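NEQ263 (Nanoarchaeum equitans Kin4-M, PDB 5BN3) forms, with NeqA, the catalytic core of an unusual ATP synthase and probably binds ATP. Local coordinates at residues Ala144-Ile147 / Ala148-Ala152; Glu198-Tyr201 / Thr202-Ala206; Ala234-Glu237 / Ile238-Arg242; His289-Pro292 / Asp293-Tyr297; Ile384-Asp387 / Tyr388-Arg392. All coordinates share one frame; numbering follows the deposited sequence.

Contact 1 (Ala144-Ile147 / Ala148-Ala152)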
loop_
_atom_site.group_PDB
_atom_site.type_symbol
_atom_site.label_atom_id
_atom_site.label_comp_id
_atom_site.label_asym_id
_atom_site.label_seq_id
_atom_site.Cartn_x
_atom_site.Cartn_y
_atom_site.Cartn_z
ATOM N N ALA B 144 -33.757 6.706 6.139
ATOM C CA ALA B 144 -33.746 8.025 6.767
ATOM C C ALA B 144 -35.129 8.660 6.748
ATOM O O ALA B 144 -35.544 9.293 7.719
ATOM C CB ALA B 144 -32.761 8.923 6.064
ATOM N N LEU B 145 -35.826 8.502 5.627
ATOM C CA LEU B 145 -37.167 9.054 5.459
ATOM C C LEU B 145 -38.183 8.367 6.362
ATOM O O LEU B 145 -39.068 9.018 6.914
ATOM C CB LEU B 145 -37.608 8.950 3.996
ATOM C CG LEU B 145 -36.935 9.929 3.034
ATOM C CD1 LEU B 145 -37.359 9.671 1.598
ATOM C CD2 LEU B 145 -37.285 11.341 3.440
ATOM N N GLN B 146 -38.058 7.052 6.509
ATOM C CA GLN B 146 -38.953 6.304 7.388
ATOM C C GLN B 146 -38.734 6.707 8.847
ATOM O O GLN B 146 -39.680 6.770 9.633
ATOM C CB GLN B 146 -38.765 4.790 7.202
ATOM C CG GLN B 146 -39.753 3.950 8.007
ATOM C CD GLN B 146 -39.699 2.472 7.664
ATOM O OE1 GLN B 146 -38.863 2.035 6.875
ATOM N NE2 GLN B 146 -40.601 1.694 8.258
ATOM N N ILE B 147 -37.483 6.992 9.201
ATOM C CA ILE B 147 -37.163 7.479 10.539
ATOM C C ILE B 147 -37.741 8.877 10.749
ATOM O O ILE B 147 -38.430 9.127 11.737
ATOM C CB ILE B 147 -35.638 7.510 10.776
ATOM C CG1 ILE B 147 -35.096 6.090 10.962
ATOM C CG2 ILE B 147 -35.300 8.350 11.992
ATOM C CD1 ILE B 147 -33.577 6.017 10.987
ATOM N N ALA B 148 -37.463 9.780 9.811
ATOM C CA ALA B 148 -37.947 11.156 9.893
ATOM C C ALA B 148 -39.470 11.231 9.988
ATOM O O ALA B 148 -40.014 12.079 10.699
ATOM C CB ALA B 148 -37.451 11.955 8.702
ATOM N N ARG B 149 -40.148 10.342 9.268
ATOM C CA ARG B 149 -41.610 10.294 9.259
ATOM C C ARG B 149 -42.185 10.049 10.654
ATOM O O ARG B 149 -43.262 10.546 10.984
ATOM C CB ARG B 149 -42.092 9.198 8.299
ATOM C CG ARG B 149 -43.593 9.206 8.027
ATOM C CD ARG B 149 -44.071 7.858 7.507
ATOM N NE ARG B 149 -43.237 7.356 6.418
ATOM C CZ ARG B 149 -42.986 6.068 6.202
ATOM N NH1 ARG B 149 -43.506 5.147 7.002
ATOM N NH2 ARG B 149 -42.212 5.700 5.192
ATOM N N ASN B 150 -41.458 9.299 11.478
ATOM C CA ASN B 150 -41.988 8.857 12.768
ATOM C C ASN B 150 -41.465 9.591 14.009
ATOM O O ASN B 150 -42.144 9.625 15.036
ATOM C CB ASN B 150 -41.803 7.344 12.927
ATOM C CG ASN B 150 -42.640 6.549 11.942
ATOM O OD1 ASN B 150 -43.871 6.551 12.015
ATOM N ND2 ASN B 150 -41.979 5.855 11.024
ATOM N N VAL B 151 -40.272 10.175 13.920
ATOM C CA VAL B 151 -39.668 10.830 15.083
ATOM C C VAL B 151 -39.753 12.356 15.034
ATOM O O VAL B 151 -39.347 13.034 15.977
ATOM C CB VAL B 151 -38.188 10.408 15.285
ATOM C CG1 VAL B 151 -38.067 8.895 15.350
ATOM C CG2 VAL B 151 -37.313 10.964 14.168
ATOM N N ALA B 152 -40.290 12.890 13.940
ATOM C CA ALA B 152 -40.346 14.339 13.749
ATOM C C ALA B 152 -41.744 14.861 13.422
ATOM O O ALA B 152 -41.886 15.867 12.728
ATOM C CB ALA B 152 -39.367 14.762 12.672
HETATM O O HOH W 1 -43.090 3.339 9.644
#
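Ile-147 and Val-151, one helical turn apart, lie side by side and point the same way, and CG2 of Ile-147 meets CG2 of Val-151 at 4.0 Å. The isoleucine branch comes forward because CG2 stands anti to its own backbone N, beside the carbonyl carbon. That carbonyl is doubly gripped: Val-151 N reaches Ile-147 O at 3.0 Å, nearly along the C=O axis, while Asn-150 N binds the same oxygen from above the carbonyl plane. Gln-146, preceding it, is extended, and its backbone O receives Asn-150 ND2 at 2.8 Å through a bent bond (N-H...O 130°). Gln-146 NE2 and Asn-150 ND2 also both donate to one water, while Gln-146 OE1 is held by the hydroxyl of Tyr-315. Across this chain the Arg-149 guanidinium passes with its plane only 18° from that of the Gln-146 amide, one face lying over Gln-146 CA; its NH2 bonds to Tyr-388 O. Ala-148 N donates a hydrogen bond to Ala-144 O (2.9 Å), and the Ala-148 methyl turns to Leu-222 and Leu-224. These are the C-terminal turns of helix 140-151, packed against strands 220-226 and 273-281 of the nucleotide-binding domain's sheet; the helix follows strand 131-134 at the position of the helix after the P-loop in P-loop NTPase folds.

Contact 2 (Glu198-Tyr201 / Thr202-Ala206)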
loop_
_atom_site.group_PDB
_atom_site.type_symbol
_atom_site.label_atom_id
_atom_site.label_comp_id
_atom_site.label_asym_id
_atom_site.label_seq_id
_atom_site.Cartn_x
_atom_site.Cartn_y
_atom_site.Cartn_z
ATOM N N GLU B 198 -19.498 25.967 -1.592
ATOM C CA GLU B 198 -20.931 25.849 -1.333
ATOM C C GLU B 198 -21.244 24.522 -0.646
ATOM O O GLU B 198 -22.125 24.445 0.214
ATOM C CB GLU B 198 -21.751 25.975 -2.623
ATOM C CG GLU B 198 -23.255 25.879 -2.372
ATOM C CD GLU B 198 -24.101 26.039 -3.620
ATOM O OE1 GLU B 198 -23.563 26.425 -4.681
ATOM O OE2 GLU B 198 -25.321 25.778 -3.533
ATOM N N LYS B 199 -20.514 23.481 -1.031
ATOM C CA LYS B 199 -20.722 22.156 -0.460
ATOM C C LYS B 199 -20.388 22.108 1.030
ATOM O O LYS B 199 -21.144 21.544 1.817
ATOM C CB LYS B 199 -19.911 21.101 -1.223
ATOM C CG LYS B 199 -20.443 20.786 -2.621
ATOM C CD LYS B 199 -19.801 19.517 -3.179
ATOM C CE LYS B 199 -20.285 19.207 -4.591
ATOM N NZ LYS B 199 -19.595 20.021 -5.627
ATOM N N ILE B 200 -19.263 22.698 1.422
ATOM C CA ILE B 200 -18.862 22.642 2.828
ATOM C C ILE B 200 -19.632 23.632 3.702
ATOM O O ILE B 200 -19.674 23.483 4.922
ATOM C CB ILE B 200 -17.336 22.818 3.033
ATOM C CG1 ILE B 200 -16.892 24.231 2.655
ATOM C CG2 ILE B 200 -16.559 21.759 2.255
ATOM C CD1 ILE B 200 -15.604 24.651 3.341
ATOM N N TYR B 201 -20.238 24.639 3.078
ATOM C CA TYR B 201 -21.080 25.589 3.804
ATOM C C TYR B 201 -22.491 25.049 4.040
ATOM O O TYR B 201 -23.182 25.489 4.956
ATOM C CB TYR B 201 -21.145 26.935 3.070
ATOM C CG TYR B 201 -19.982 27.856 3.365
ATOM C CD1 TYR B 201 -18.864 27.398 4.048
ATOM C CD2 TYR B 201 -20.013 29.188 2.980
ATOM C CE1 TYR B 201 -17.804 28.240 4.325
ATOM C CE2 TYR B 201 -18.959 30.038 3.256
ATOM C CZ TYR B 201 -17.859 29.559 3.929
ATOM O OH TYR B 201 -16.805 30.400 4.206
ATOM N N THR B 202 -22.907 24.092 3.215
ATOM C CA THR B 202 -24.253 23.517 3.322
ATOM C C THR B 202 -24.598 23.003 4.728
ATOM O O THR B 202 -25.617 23.405 5.290
ATOM C CB THR B 202 -24.499 22.412 2.263
ATOM O OG1 THR B 202 -24.298 22.953 0.953
ATOM C CG2 THR B 202 -25.907 21.866 2.374
ATOM N N PRO B 203 -23.754 22.126 5.309
ATOM C CA PRO B 203 -24.133 21.674 6.650
ATOM C C PRO B 203 -23.970 22.772 7.695
ATOM O O PRO B 203 -24.623 22.711 8.731
ATOM C CB PRO B 203 -23.146 20.535 6.926
ATOM C CG PRO B 203 -21.949 20.878 6.104
ATOM C CD PRO B 203 -22.502 21.489 4.850
ATOM N N ARG B 204 -23.111 23.753 7.430
ATOM C CA ARG B 204 -22.871 24.833 8.386
ATOM C C ARG B 204 -24.046 25.805 8.497
ATOM O O ARG B 204 -24.409 26.220 9.599
ATOM C CB ARG B 204 -21.576 25.579 8.041
ATOM C CG ARG B 204 -20.307 24.811 8.405
ATOM C CD ARG B 204 -19.049 25.539 7.958
ATOM N NE ARG B 204 -17.846 24.967 8.562
ATOM C CZ ARG B 204 -17.150 23.961 8.043
ATOM N NH1 ARG B 204 -17.530 23.409 6.899
ATOM N NH2 ARG B 204 -16.072 23.507 8.667
ATOM N N VAL B 205 -24.642 26.168 7.364
ATOM C CA VAL B 205 -25.806 27.051 7.399
ATOM C C VAL B 205 -27.017 26.312 7.968
ATOM O O VAL B 205 -27.831 26.897 8.680
ATOM C CB VAL B 205 -26.133 27.682 6.009
ATOM C CG1 VAL B 205 -24.894 28.316 5.403
ATOM C CG2 VAL B 205 -26.697 26.651 5.052
ATOM N N ALA B 206 -27.118 25.019 7.670
ATOM C CA ALA B 206 -28.215 24.198 8.171
ATOM C C ALA B 206 -28.152 24.043 9.687
ATOM O O ALA B 206 -29.177 24.094 10.373
ATOM C CB ALA B 206 -28.196 22.834 7.502
#
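Arg-204 reaches back along helix 196-215 to Ile-200, and its side chain can be followed atom by atom. CB lies 3.5 Å from Tyr-201 O. CG and CD then pass Ile-200 O, CD also approaching the Tyr-201 ring obliquely. NE makes a weak bond to Asn-95, and NH1 arrives at Ile-200 O at 2.9 Å. The oxygen sits in the guanidinium plane, yet the donor stands above the carbonyl plane (41° out of it). The setting is a proline kink, where two regular i to i+4 bonds are missing: Pro-203 N cannot donate to Lys-199 O, and Arg-204 N does not take Ile-200 O, leaving that oxygen to the guanidinium. A leucine here has no N-H to offer Ile-200 O and would probably leave Asp-258, now salt-bridged to NH2, without its charged mate. NH1 additionally bonds to Tyr-231 OH. Just before the kink, Thr-202 OG1, set beside its own N (chi1 -58°), donates to Glu-198 O at 2.7 Å.

Contact 3 (Ala234-Glu237 / Ile238-Arg242)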
loop_
_atom_site.group_PDB
_atom_site.type_symbol
_atom_site.label_atom_id
_atom_site.label_comp_id
_atom_site.label_asym_id
_atom_site.label_seq_id
_atom_site.Cartn_x
_atom_site.Cartn_y
_atom_site.Cartn_z
ATOM N N ALA B 234 -15.282 17.569 -1.010
ATOM C CA ALA B 234 -15.214 19.012 -1.195
ATOM C C ALA B 234 -14.133 19.628 -0.311
ATOM O O ALA B 234 -13.415 20.535 -0.738
ATOM C CB ALA B 234 -16.560 19.642 -0.909
ATOM N N LEU B 235 -14.019 19.136 0.920
ATOM C CA LEU B 235 -12.994 19.614 1.843
ATOM C C LEU B 235 -11.597 19.318 1.307
ATOM O O LEU B 235 -10.683 20.133 1.445
ATOM C CB LEU B 235 -13.173 18.979 3.227
ATOM C CG LEU B 235 -12.440 19.683 4.372
ATOM C CD1 LEU B 235 -13.091 21.025 4.663
ATOM C CD2 LEU B 235 -12.395 18.823 5.629
ATOM N N ARG B 236 -11.439 18.149 0.696
ATOM C CA ARG B 236 -10.165 17.758 0.102
ATOM C C ARG B 236 -9.841 18.631 -1.102
ATOM O O ARG B 236 -8.680 18.962 -1.351
ATOM C CB ARG B 236 -10.209 16.285 -0.313
ATOM C CG ARG B 236 -8.969 15.803 -1.046
ATOM C CD ARG B 236 -9.022 14.304 -1.288
ATOM N NE ARG B 236 -10.174 13.918 -2.102
ATOM C CZ ARG B 236 -10.516 12.660 -2.366
ATOM N NH1 ARG B 236 -9.796 11.659 -1.881
ATOM N NH2 ARG B 236 -11.580 12.406 -3.110
ATOM N N GLU B 237 -10.875 18.996 -1.850
ATOM C CA GLU B 237 -10.699 19.844 -3.018
ATOM C C GLU B 237 -10.128 21.201 -2.606
ATOM O O GLU B 237 -9.185 21.705 -3.219
ATOM C CB GLU B 237 -12.030 20.011 -3.748
ATOM C CG GLU B 237 -11.915 20.777 -5.043
ATOM C CD GLU B 237 -13.181 20.731 -5.868
ATOM O OE1 GLU B 237 -14.122 19.990 -5.501
ATOM O OE2 GLU B 237 -13.236 21.438 -6.893
ATOM N N ILE B 238 -10.699 21.773 -1.550
ATOM C CA ILE B 238 -10.236 23.043 -1.003
ATOM C C ILE B 238 -8.849 22.911 -0.386
ATOM O O ILE B 238 -7.984 23.764 -0.594
ATOM C CB ILE B 238 -11.226 23.574 0.052
ATOM C CG1 ILE B 238 -12.600 23.784 -0.589
ATOM C CG2 ILE B 238 -10.718 24.866 0.673
ATOM C CD1 ILE B 238 -13.668 24.231 0.373
ATOM N N SER B 239 -8.639 21.839 0.372
ATOM C CA SER B 239 -7.346 21.582 0.994
ATOM C C SER B 239 -6.223 21.475 -0.032
ATOM O O SER B 239 -5.095 21.864 0.247
ATOM C CB SER B 239 -7.401 20.302 1.829
ATOM O OG SER B 239 -6.118 19.972 2.323
ATOM N N THR B 240 -6.544 20.944 -1.209
ATOM C CA THR B 240 -5.568 20.750 -2.279
ATOM C C THR B 240 -5.326 22.048 -3.063
ATOM O O THR B 240 -4.237 22.264 -3.599
ATOM C CB THR B 240 -6.020 19.623 -3.239
ATOM O OG1 THR B 240 -6.292 18.433 -2.486
ATOM C CG2 THR B 240 -4.949 19.322 -4.261
ATOM N N LEU B 241 -6.336 22.913 -3.109
ATOM C CA LEU B 241 -6.206 24.220 -3.760
ATOM C C LEU B 241 -5.278 25.123 -2.954
ATOM O O LEU B 241 -4.387 25.771 -3.506
ATOM C CB LEU B 241 -7.576 24.870 -3.945
ATOM C CG LEU B 241 -8.411 24.302 -5.092
ATOM C CD1 LEU B 241 -9.787 24.935 -5.118
ATOM C CD2 LEU B 241 -7.705 24.516 -6.421
ATOM N N ARG B 242 -5.508 25.173 -1.647
ATOM C CA ARG B 242 -4.483 25.598 -0.713
ATOM C C ARG B 242 -3.390 24.567 -0.934
ATOM O O ARG B 242 -3.686 23.406 -1.172
ATOM C CB ARG B 242 -5.025 25.488 0.713
ATOM C CG ARG B 242 -4.905 26.751 1.544
ATOM C CD ARG B 242 -6.200 27.040 2.302
ATOM N NE ARG B 242 -6.653 25.906 3.108
ATOM C CZ ARG B 242 -7.734 25.919 3.884
ATOM N NH1 ARG B 242 -8.483 27.011 3.971
ATOM N NH2 ARG B 242 -8.066 24.840 4.577
#
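Thr-240 and Arg-236 meet in the last turns of helix 228-241, which follows strand 220-226 in the P-loop-type nucleotide-binding domain and packs against helix 196-215. Their side chains lie alongside each other, pointing the same way, with Arg-236 CG 4.0 Å from Thr-240 OG1. The threonine binds one carbonyl twice: OG1 reaches Arg-236 O at 2.7 Å and the backbone N of Thr-240 reaches it at 2.9 Å, from opposite faces of the carbonyl plane. A chi1 of -54° folds the hydroxyl back toward the preceding turn, a familiar way for a helix to satisfy the polar group of a threonine internally. Leu-241 N donates to Glu-237 O (3.1 Å), and its CG packs against the same oxygen.

Around this first shell lie polar and charged partners. Arg-236 gives NH1 to Arg-249 O and to Glu-342 of the V-type ATP synthase alpha chain, and NH2 to Asp-233, so its bent chain is fixed at several points. Glu-237 forms a salt bridge with Arg-351 of that same alpha chain. Ser-239 turns its OG to Glu-244, while its backbone N remains in the helix, 2.9 Å from Leu-235 O.

Contact 4 (His289-Pro292 / Asp293-Tyr297)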
loop_
_atom_site.group_PDB
_atom_site.type_symbol
_atom_site.label_atom_id
_atom_site.label_comp_id
_atom_site.label_asym_id
_atom_site.label_seq_id
_atom_site.Cartn_x
_atom_site.Cartn_y
_atom_site.Cartn_z
ATOM N N HIS B 289 -12.608 2.627 5.600
ATOM C CA HIS B 289 -12.268 3.794 4.795
ATOM C C HIS B 289 -12.283 5.016 5.707
ATOM O O HIS B 289 -13.074 5.078 6.645
ATOM C CB HIS B 289 -13.261 3.970 3.648
ATOM C CG HIS B 289 -12.931 5.104 2.728
ATOM N ND1 HIS B 289 -13.296 6.405 2.988
ATOM C CD2 HIS B 289 -12.277 5.126 1.539
ATOM C CE1 HIS B 289 -12.879 7.185 2.004
ATOM N NE2 HIS B 289 -12.260 6.431 1.113
ATOM N N VAL B 290 -11.410 5.981 5.433
ATOM C CA VAL B 290 -11.215 7.115 6.336
ATOM C C VAL B 290 -12.502 7.869 6.705
ATOM O O VAL B 290 -12.658 8.295 7.849
ATOM C CB VAL B 290 -10.140 8.089 5.796
ATOM C CG1 VAL B 290 -10.548 8.629 4.452
ATOM C CG2 VAL B 290 -9.906 9.229 6.769
ATOM N N VAL B 291 -13.431 8.018 5.763
ATOM C CA VAL B 291 -14.663 8.754 6.061
ATOM C C VAL B 291 -15.599 8.038 7.056
ATOM O O VAL B 291 -15.968 8.621 8.075
ATOM C CB VAL B 291 -15.417 9.196 4.782
ATOM C CG1 VAL B 291 -16.728 9.873 5.140
ATOM C CG2 VAL B 291 -14.547 10.129 3.956
ATOM N N PRO B 292 -15.986 6.777 6.776
ATOM C CA PRO B 292 -16.797 6.123 7.813
ATOM C C PRO B 292 -16.030 5.863 9.107
ATOM O O PRO B 292 -16.643 5.859 10.176
ATOM C CB PRO B 292 -17.208 4.793 7.164
ATOM C CG PRO B 292 -16.212 4.567 6.075
ATOM C CD PRO B 292 -15.857 5.937 5.570
ATOM N N ASP B 293 -14.721 5.638 9.020
ATOM C CA ASP B 293 -13.926 5.371 10.214
ATOM C C ASP B 293 -13.865 6.578 11.149
ATOM O O ASP B 293 -14.089 6.447 12.354
ATOM C CB ASP B 293 -12.510 4.920 9.841
ATOM C CG ASP B 293 -11.669 4.593 11.054
ATOM O OD1 ASP B 293 -11.995 3.611 11.757
ATOM O OD2 ASP B 293 -10.675 5.309 11.311
ATOM N N LEU B 294 -13.566 7.751 10.597
ATOM C CA LEU B 294 -13.529 8.973 11.403
ATOM C C LEU B 294 -14.916 9.328 11.931
ATOM O O LEU B 294 -15.059 9.775 13.071
ATOM C CB LEU B 294 -12.944 10.144 10.605
ATOM C CG LEU B 294 -11.461 10.066 10.232
ATOM C CD1 LEU B 294 -10.986 11.373 9.613
ATOM C CD2 LEU B 294 -10.610 9.709 11.439
ATOM N N THR B 295 -15.936 9.123 11.102
ATOM C CA THR B 295 -17.312 9.395 11.512
ATOM C C THR B 295 -17.706 8.471 12.659
ATOM O O THR B 295 -18.369 8.892 13.613
ATOM C CB THR B 295 -18.287 9.227 10.332
ATOM O OG1 THR B 295 -17.989 10.209 9.329
ATOM C CG2 THR B 295 -19.730 9.400 10.788
ATOM N N GLY B 296 -17.285 7.212 12.571
ATOM C CA GLY B 296 -17.525 6.258 13.638
ATOM C C GLY B 296 -16.921 6.713 14.953
ATOM O O GLY B 296 -17.522 6.526 16.012
ATOM N N TYR B 297 -15.738 7.320 14.887
ATOM C CA TYR B 297 -15.060 7.824 16.081
ATOM C C TYR B 297 -15.710 9.076 16.673
ATOM O O TYR B 297 -15.349 9.503 17.774
ATOM C CB TYR B 297 -13.587 8.127 15.775
ATOM C CG TYR B 297 -12.651 6.943 15.883
ATOM C CD1 TYR B 297 -12.435 6.313 17.099
ATOM C CD2 TYR B 297 -11.959 6.478 14.774
ATOM C CE1 TYR B 297 -11.574 5.237 17.202
ATOM C CE2 TYR B 297 -11.091 5.403 14.870
ATOM C CZ TYR B 297 -10.904 4.790 16.088
ATOM O OH TYR B 297 -10.044 3.720 16.204
#
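This is a local contact within one short buried helix, 290-296, which connects strands 273-281 and 301-304 of the nucleotide-binding domain, with His-289 and Asp-293 meeting at its first turn. Asp-293 N bonds to His-289 O at 2.9 Å. His-289 is also the N-cap: its ND1 accepts from Val-291 N at 3.2 Å, the N-H lying 27° out of the ring plane. One residue further along, Val-290 and Leu-294 cross, CG2 of the valine coming to 3.7 Å from CD1 of the leucine. Both side chains rest on Leu-255 of helix 255-263.

Thr-295 grips Val-291 O twice, through its N at 3.1 Å and its OG1 at 2.9 Å, the two donors approaching from opposite faces of the carbonyl plane. With OG1 opposite the carbonyl carbon (chi1 -64°) the reach is possible, and the hydroxyl also bonds to Tyr-263 OH. A valine here has no hydroxyl to give Val-291 O, and the Tyr-263 hydroxyl would probably lose this partner.

Gly-296 N donates to Pro-292 O (2.8 Å). Beyond it, Gly-296 O bonds to Arg-326 NH2, and Tyr-297 OH bonds to the carbonyls of Pro-381 and Gly-223 of the V-type ATP synthase alpha chain, so that this capped helix stands beside Arg-326, a residue seen to bind ADP in a structure of this protein, at the subunit interface typical of alternating alpha/beta ATPase rings.

Contact 5 (Ile384-Asp387 / Tyr388-Arg392)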
loop_
_atom_site.group_PDB
_atom_site.type_symbol
_atom_site.label_atom_id
_atom_site.label_comp_id
_atom_site.label_asym_id
_atom_site.label_seq_id
_atom_site.Cartn_x
_atom_site.Cartn_y
_atom_site.Cartn_z
ATOM N N ILE B 384 -36.271 -8.162 11.557
ATOM C CA ILE B 384 -35.609 -7.123 10.773
ATOM C C ILE B 384 -36.453 -6.713 9.568
ATOM O O ILE B 384 -36.697 -5.526 9.352
ATOM C CB ILE B 384 -34.210 -7.577 10.297
ATOM C CG1 ILE B 384 -33.316 -7.885 11.501
ATOM C CG2 ILE B 384 -33.567 -6.514 9.426
ATOM C CD1 ILE B 384 -31.923 -8.343 11.121
ATOM N N LYS B 385 -36.893 -7.698 8.788
ATOM C CA LYS B 385 -37.715 -7.441 7.608
ATOM C C LYS B 385 -39.012 -6.751 8.023
ATOM O O LYS B 385 -39.723 -7.222 8.914
ATOM C CB LYS B 385 -38.010 -8.747 6.860
ATOM C CG LYS B 385 -38.709 -8.561 5.513
ATOM C CD LYS B 385 -38.923 -9.895 4.798
ATOM C CE LYS B 385 -39.703 -9.725 3.499
ATOM N NZ LYS B 385 -38.921 -9.041 2.432
ATOM N N GLN B 386 -39.302 -5.627 7.376
ATOM C CA GLN B 386 -40.417 -4.770 7.759
ATOM C C GLN B 386 -40.718 -3.804 6.617
ATOM O O GLN B 386 -39.799 -3.323 5.954
ATOM C CB GLN B 386 -40.055 -4.000 9.035
ATOM C CG GLN B 386 -41.048 -2.929 9.448
ATOM C CD GLN B 386 -40.602 -2.172 10.683
ATOM O OE1 GLN B 386 -39.766 -2.650 11.454
ATOM N NE2 GLN B 386 -41.156 -0.982 10.876
ATOM N N ASP B 387 -41.995 -3.519 6.381
ATOM C CA ASP B 387 -42.372 -2.643 5.273
ATOM C C ASP B 387 -41.965 -1.186 5.509
ATOM O O ASP B 387 -41.903 -0.717 6.648
ATOM C CB ASP B 387 -43.876 -2.725 5.000
ATOM C CG ASP B 387 -44.268 -2.038 3.706
ATOM O OD1 ASP B 387 -44.571 -0.825 3.739
ATOM O OD2 ASP B 387 -44.265 -2.707 2.651
ATOM N N TYR B 388 -41.688 -0.483 4.414
ATOM C CA TYR B 388 -41.320 0.930 4.443
ATOM C C TYR B 388 -42.420 1.794 5.060
ATOM O O TYR B 388 -42.150 2.863 5.611
ATOM C CB TYR B 388 -41.005 1.386 3.015
ATOM C CG TYR B 388 -40.734 2.863 2.846
ATOM C CD1 TYR B 388 -39.717 3.490 3.547
ATOM C CD2 TYR B 388 -41.475 3.621 1.952
ATOM C CE1 TYR B 388 -39.463 4.839 3.380
ATOM C CE2 TYR B 388 -41.226 4.968 1.778
ATOM C CZ TYR B 388 -40.218 5.571 2.493
ATOM O OH TYR B 388 -39.966 6.912 2.327
ATOM N N TYR B 389 -43.660 1.323 4.973
ATOM C CA TYR B 389 -44.796 2.067 5.508
ATOM C C TYR B 389 -45.359 1.442 6.779
ATOM O O TYR B 389 -46.454 1.791 7.220
ATOM C CB TYR B 389 -45.892 2.196 4.448
ATOM C CG TYR B 389 -45.470 3.022 3.262
ATOM C CD1 TYR B 389 -45.191 4.371 3.404
ATOM C CD2 TYR B 389 -45.351 2.456 2.002
ATOM C CE1 TYR B 389 -44.801 5.130 2.329
ATOM C CE2 TYR B 389 -44.966 3.213 0.916
ATOM C CZ TYR B 389 -44.693 4.550 1.088
ATOM O OH TYR B 389 -44.306 5.315 0.014
ATOM N N GLU B 390 -44.603 0.524 7.370
ATOM C CA GLU B 390 -45.044 -0.167 8.576
ATOM C C GLU B 390 -44.447 0.454 9.833
ATOM O O GLU B 390 -43.239 0.700 9.901
ATOM C CB GLU B 390 -44.673 -1.652 8.505
ATOM C CG GLU B 390 -45.047 -2.443 9.751
ATOM C CD GLU B 390 -44.767 -3.927 9.611
ATOM O OE1 GLU B 390 -44.204 -4.336 8.571
ATOM O OE2 GLU B 390 -45.109 -4.688 10.541
ATOM N N TYR B 391 -45.300 0.711 10.821
ATOM C CA TYR B 391 -44.855 1.196 12.122
ATOM C C TYR B 391 -45.106 0.126 13.176
ATOM O O TYR B 391 -46.234 -0.341 13.343
ATOM C CB TYR B 391 -45.599 2.482 12.508
ATOM C CG TYR B 391 -45.131 3.086 13.814
ATOM C CD1 TYR B 391 -45.613 2.623 15.035
ATOM C CD2 TYR B 391 -44.211 4.121 13.828
ATOM C CE1 TYR B 391 -45.182 3.171 16.226
ATOM C CE2 TYR B 391 -43.778 4.677 15.013
ATOM C CZ TYR B 391 -44.264 4.198 16.207
ATOM O OH TYR B 391 -43.827 4.753 17.387
ATOM N N ARG B 392 -44.057 -0.255 13.894
ATOM C CA ARG B 392 -44.204 -1.214 14.979
ATOM C C ARG B 392 -43.983 -0.543 16.326
ATOM O O ARG B 392 -42.955 0.097 16.549
ATOM C CB ARG B 392 -43.223 -2.378 14.806
ATOM C CG ARG B 392 -43.384 -3.135 13.501
ATOM C CD ARG B 392 -42.642 -4.453 13.547
ATOM N NE ARG B 392 -42.713 -5.173 12.278
ATOM C CZ ARG B 392 -41.748 -5.958 11.815
ATOM N NH1 ARG B 392 -40.632 -6.118 12.512
ATOM N NH2 ARG B 392 -41.894 -6.576 10.652
#
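Asp-387 and Glu-390 are the ends of a type I beta turn, in which the direction of 388-392 departs by 106° from that of 385-387. The turn's own bond runs from Glu-390 N to Asp-387 O, at 3.1 Å. It is joined by an Asx turn: Tyr-389 N meets Asp-387 OD1 at 2.6 Å, on the anti side of the carboxylate. CG of Asp-387 stands anti to its N (chi1 -169°), which brings OD1 within reach of the Tyr-389 amide.

The loop, between helices 367-384 and 394-408 of the C-terminal domain, is laced by longer side chains. Gln-386 is extended and gives NE2 to Glu-390 O at 2.8 Å, the oxygen lying in the amide plane while the donor stands above the carbonyl plane. Its OE1 goes to Ser-116 N and NE2 also to Gly-114 O. Gln-386 and Arg-392 slide past each other in opposite directions, with Gln-386 CB over one face of the guanidinium. Arg-392 NH2 donates to Lys-385 O (2.9 Å) in the carbonyl plane, on a lone pair, the oxygen tilted from the guanidinium plane, and NH1 bonds to Phe-383 O and Ser-116. The two carboxylate oxygens of Glu-390 have separate partners: OE1 takes Asp-387 N at 3.2 Å, and OE2 forms a salt bridge with Arg-392 NE (3.0 Å, 174°), NE standing above the carboxylate plane and OE2 in the guanidinium plane.

From the N terminus the five contacts come in series, none enclosing or crossing another, because each joins residues adjacent in sequence. Contacts 1 to 4 close helical turns in the nucleotide-binding domain; contact 5 closes a turn between two helices of the C-terminal domain. What separates them along the chain is partly undone in space. Contacts 2 and 3, on helices 196-215 and 228-241, meet where Ile-200 CD1 packs on Ile-238 CD1 at 3.6 Å. Contact 5 returns to contact 1, tying the C-terminal domain to helix 140-151 where Asn-150 packs on Tyr-391. Contact 4 stays apart, its nearest atoms about 7 Å from contact 3.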